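Local coordinates for replication protein B (Plasmid RSF1010, PDB 3H20) that primes DNA synthesis in plasmid replication, joining nucleotides on a single-stranded DNA template with release of diphosphate, at residues 145-151 / 163-168. Residues are numbered along the deposited sequence; the frame is centred on the assembly and turned at random.
With DPO (diphosphate), chain E.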
ATOM      1  N   ARG A 145     -16.769 -13.127   0.135  1.00 33.19           N
ATOM      2  CA  ARG A 145     -18.215 -13.302   0.049  1.00 33.52           C
ATOM      3  C   ARG A 145     -18.730 -14.189   1.178  1.00 33.36           C
ATOM      4  O   ARG A 145     -18.075 -15.154   1.572  1.00 32.66           O
ATOM      5  CB  ARG A 145     -18.602 -13.898  -1.306  1.00 33.06           C
ATOM      6  CG  ARG A 145     -18.320 -12.985  -2.488  1.00 36.04           C
ATOM      7  CD  ARG A 145     -19.209 -11.752  -2.458  1.00 39.88           C
ATOM      8  NE  ARG A 145     -19.332 -11.133  -3.775  1.00 41.67           N
ATOM      9  CZ  ARG A 145     -20.488 -10.923  -4.397  1.00 41.42           C
ATOM     10  NH1 ARG A 145     -20.505 -10.353  -5.594  1.00 40.48           N
ATOM     11  NH2 ARG A 145     -21.627 -11.281  -3.821  1.00 41.25           N
ATOM     12  N   LEU A 146     -19.909 -13.855   1.694  1.00 33.13           N
ATOM     13  CA  LEU A 146     -20.607 -14.724   2.634  1.00 33.36           C
ATOM     14  C   LEU A 146     -21.569 -15.659   1.909  1.00 33.29           C
ATOM     15  O   LEU A 146     -22.402 -15.216   1.118  1.00 33.24           O
ATOM     16  CB  LEU A 146     -21.363 -13.893   3.672  1.00 32.78           C
ATOM     17  CG  LEU A 146     -22.119 -14.675   4.748  1.00 35.57           C
ATOM     18  CD1 LEU A 146     -21.148 -15.345   5.708  1.00 34.84           C
ATOM     19  CD2 LEU A 146     -23.080 -13.768   5.498  1.00 31.32           C
ATOM     20  N   ALA A 147     -21.450 -16.953   2.185  1.00 32.91           N
ATOM     21  CA  ALA A 147     -22.279 -17.957   1.527  1.00 32.98           C
ATOM     22  C   ALA A 147     -23.743 -17.811   1.928  1.00 32.76           C
ATOM     23  O   ALA A 147     -24.053 -17.333   3.020  1.00 32.92           O
ATOM     24  CB  ALA A 147     -21.775 -19.355   1.849  1.00 32.77           C
ATOM     25  N   GLY A 148     -24.639 -18.228   1.040  1.00 32.48           N
ATOM     26  CA  GLY A 148     -26.080 -18.257   1.348  1.00 32.14           C
ATOM     27  C   GLY A 148     -26.877 -17.136   0.696  1.00 32.06           C
ATOM     28  O   GLY A 148     -28.081 -16.979   0.965  1.00 31.88           O
ATOM     29  N   PHE A 149     -26.204 -16.359  -0.153  1.00 31.68           N
ATOM     30  CA  PHE A 149     -26.774 -15.162  -0.778  1.00 32.18           C
ATOM     31  C   PHE A 149     -26.521 -15.160  -2.282  1.00 32.56           C
ATOM     32  O   PHE A 149     -25.602 -15.822  -2.769  1.00 32.88           O
ATOM     33  CB  PHE A 149     -26.185 -13.890  -0.125  1.00 31.94           C
ATOM     34  CG  PHE A 149     -26.488 -13.775   1.339  1.00 32.02           C
ATOM     35  CD1 PHE A 149     -27.738 -13.316   1.775  1.00 31.12           C
ATOM     36  CD2 PHE A 149     -25.552 -14.177   2.288  1.00 33.18           C
ATOM     37  CE1 PHE A 149     -28.035 -13.237   3.136  1.00 32.24           C
ATOM     38  CE2 PHE A 149     -25.841 -14.105   3.648  1.00 32.75           C
ATOM     39  CZ  PHE A 149     -27.084 -13.630   4.073  1.00 31.83           C
ATOM     40  N   THR A 150     -27.346 -14.433  -3.027  1.00 33.24           N
ATOM     41  CA  THR A 150     -27.129 -14.289  -4.463  1.00 34.03           C
ATOM     42  C   THR A 150     -26.032 -13.262  -4.754  1.00 34.09           C
ATOM     43  O   THR A 150     -25.919 -12.253  -4.054  1.00 33.83           O
ATOM     44  CB  THR A 150     -28.401 -13.846  -5.193  1.00 34.14           C
ATOM     45  OG1 THR A 150     -28.915 -12.672  -4.552  1.00 35.86           O
ATOM     46  CG2 THR A 150     -29.457 -14.934  -5.148  1.00 34.36           C
ATOM     47  N   ASN A 151     -25.233 -13.543  -5.785  1.00 34.28           N
ATOM     48  CA  ASN A 151     -24.239 -12.614  -6.320  1.00 34.58           C
ATOM     49  C   ASN A 151     -24.957 -11.635  -7.250  1.00 35.36           C
ATOM     50  O   ASN A 151     -25.414 -12.014  -8.333  1.00 35.31           O
ATOM     51  CB  ASN A 151     -23.145 -13.399  -7.065  1.00 34.16           C
ATOM     52  CG  ASN A 151     -21.955 -12.532  -7.486  1.00 33.89           C
ATOM     53  OD1 ASN A 151     -22.117 -11.399  -7.939  1.00 33.00           O
ATOM     54  ND2 ASN A 151     -20.751 -13.091  -7.375  1.00 32.43           N
ATOM     55  N   GLN A 163     -29.530 -15.244 -11.484  1.00 42.84           N
ATOM     56  CA  GLN A 163     -28.394 -14.683 -10.757  1.00 42.21           C
ATOM     57  C   GLN A 163     -27.775 -15.782  -9.892  1.00 41.24           C
ATOM     58  O   GLN A 163     -28.499 -16.453  -9.160  1.00 41.77           O
ATOM     59  CB  GLN A 163     -28.888 -13.536  -9.869  1.00 42.64           C
ATOM     60  CG  GLN A 163     -27.880 -12.436  -9.620  1.00 43.06           C
ATOM     61  CD  GLN A 163     -27.488 -11.681 -10.886  1.00 44.01           C
ATOM     62  OE1 GLN A 163     -28.302 -11.484 -11.795  1.00 44.43           O
ATOM     63  NE2 GLN A 163     -26.232 -11.257 -10.947  1.00 44.06           N
ATOM     64  N   PRO A 164     -26.438 -15.975  -9.967  1.00 40.26           N
ATOM     65  CA  PRO A 164     -25.852 -17.136  -9.289  1.00 39.44           C
ATOM     66  C   PRO A 164     -25.820 -17.026  -7.767  1.00 38.65           C
ATOM     67  O   PRO A 164     -25.721 -15.927  -7.221  1.00 38.42           O
ATOM     68  CB  PRO A 164     -24.422 -17.191  -9.842  1.00 39.40           C
ATOM     69  CG  PRO A 164     -24.125 -15.816 -10.301  1.00 39.92           C
ATOM     70  CD  PRO A 164     -25.422 -15.157 -10.654  1.00 40.04           C
ATOM     71  N   TRP A 165     -25.892 -18.178  -7.106  1.00 37.90           N
ATOM     72  CA  TRP A 165     -25.815 -18.270  -5.650  1.00 37.67           C
ATOM     73  C   TRP A 165     -24.378 -18.454  -5.169  1.00 36.54           C
ATOM     74  O   TRP A 165     -23.602 -19.191  -5.785  1.00 36.11           O
ATOM     75  CB  TRP A 165     -26.673 -19.434  -5.165  1.00 38.67           C
ATOM     76  CG  TRP A 165     -28.115 -19.100  -5.166  1.00 39.50           C
ATOM     77  CD1 TRP A 165     -28.995 -19.241  -6.199  1.00 40.95           C
ATOM     78  CD2 TRP A 165     -28.849 -18.531  -4.082  1.00 40.17           C
ATOM     79  NE1 TRP A 165     -30.246 -18.800  -5.818  1.00 41.14           N
ATOM     80  CE2 TRP A 165     -30.181 -18.365  -4.519  1.00 40.71           C
ATOM     81  CE3 TRP A 165     -28.513 -18.156  -2.774  1.00 41.04           C
ATOM     82  CZ2 TRP A 165     -31.172 -17.834  -3.697  1.00 40.33           C
ATOM     83  CZ3 TRP A 165     -29.497 -17.634  -1.960  1.00 40.35           C
ATOM     84  CH2 TRP A 165     -30.812 -17.475  -2.424  1.00 40.48           C
ATOM     85  N   VAL A 166     -24.028 -17.779  -4.072  1.00 35.16           N
ATOM     86  CA  VAL A 166     -22.716 -17.954  -3.439  1.00 34.36           C
ATOM     87  C   VAL A 166     -22.774 -19.189  -2.521  1.00 34.45           C
ATOM     88  O   VAL A 166     -23.563 -19.231  -1.576  1.00 34.14           O
ATOM     89  CB  VAL A 166     -22.299 -16.679  -2.646  1.00 33.96           C
ATOM     90  CG1 VAL A 166     -20.919 -16.841  -1.990  1.00 32.96           C
ATOM     91  CG2 VAL A 166     -22.315 -15.450  -3.561  1.00 34.08           C
ATOM     92  N   LEU A 167     -21.948 -20.193  -2.810  1.00 34.20           N
ATOM     93  CA  LEU A 167     -22.056 -21.497  -2.129  1.00 34.37           C
ATOM     94  C   LEU A 167     -20.838 -21.820  -1.280  1.00 34.28           C
ATOM     95  O   LEU A 167     -19.714 -21.575  -1.709  1.00 33.86           O
ATOM     96  CB  LEU A 167     -22.253 -22.617  -3.154  1.00 34.37           C
ATOM     97  CG  LEU A 167     -23.440 -22.423  -4.114  1.00 35.31           C
ATOM     98  CD1 LEU A 167     -23.374 -23.407  -5.277  1.00 37.05           C
ATOM     99  CD2 LEU A 167     -24.773 -22.520  -3.397  1.00 36.30           C
ATOM    100  N   LEU A 168     -21.067 -22.387  -0.093  1.00 34.14           N
ATOM    101  CA  LEU A 168     -19.971 -22.925   0.721  1.00 34.41           C
ATOM    102  C   LEU A 168     -19.645 -24.345   0.261  1.00 34.34           C
ATOM    103  O   LEU A 168     -20.437 -25.256   0.459  1.00 34.65           O
ATOM    104  CB  LEU A 168     -20.341 -22.941   2.212  1.00 34.29           C
ATOM    105  CG  LEU A 168     -19.228 -23.311   3.202  1.00 34.44           C
ATOM    106  CD1 LEU A 168     -18.146 -22.229   3.257  1.00 32.98           C
ATOM    107  CD2 LEU A 168     -19.838 -23.549   4.594  1.00 34.12           C
TER
HETATM  108  P1  DPO E 327     -16.691  -9.011  -5.795  1.00 63.30           P
HETATM  109  O1  DPO E 327     -15.494  -8.689  -6.825  1.00 63.68           O
HETATM  110  O2  DPO E 327     -17.302  -7.703  -5.356  1.00 62.45           O
HETATM  111  O3  DPO E 327     -16.163  -9.970  -4.750  1.00 63.43           O
HETATM  112  O4  DPO E 327     -17.762  -9.778  -6.736  1.00 63.39           O
HETATM  113  P2  DPO E 327     -17.369 -11.053  -7.650  1.00 63.00           P
HETATM  114  O5  DPO E 327     -16.441 -10.500  -8.705  1.00 63.68           O
HETATM  115  O6  DPO E 327     -16.734 -12.022  -6.672  1.00 63.09           O
HETATM  116  O7  DPO E 327     -18.688 -11.516  -8.211  1.00 63.18           O
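Val166 sets CG1 anti to its backbone N (chi1 -179°) and thereby sends CG1 to Arg145 CB, 3.8 Å away, and CG2 to the flank of Asn151, whose own CG is anti to N (chi1 -172°) and carries the amide to the diphosphate. The motif is a single antiparallel beta bridge, Thr150 with Trp165, in the primase N-terminal domain; it ties the loop following strand 144-145 to residues 163-168, which run into strand 167-170, the two strands belonging to different four-stranded sheets. Three nearly straight backbone bonds hold it: Gly148 N to Val166 O, Val166 N to Phe149 O (2.8 Å) and Asn151 N to Pro164 O (2.8 Å). Away from the ligand, Thr150 CG2 lies over the six-membered ring of Trp165, 3.6 Å from its centroid, a CH-pi contact, while Gly148 O meets the ring edge at CZ3 (3.3 Å). Gly148, with positive phi, has backbone angles at which a beta carbon would jam against the preceding carbonyl. Ala147 CB packs on Leu168 CB at 3.9 Å. On the pocket side, Arg145 turns its guanidinium edge to the diphosphate, NH1 donating to O4, with NH2 salt-bridged to Asp60. A methionine in its place would probably take the guanidinium from Asp60 and leave O4 without this donor. Tyr62 and Lys153 complete the diphosphate site, and Asn151 OD1 accepts from Lys153 N, which helps fix the amide's rotation. Asn151 ND2, also bonded to Thr100 O, reaches diphosphate O7 at 2.7 Å.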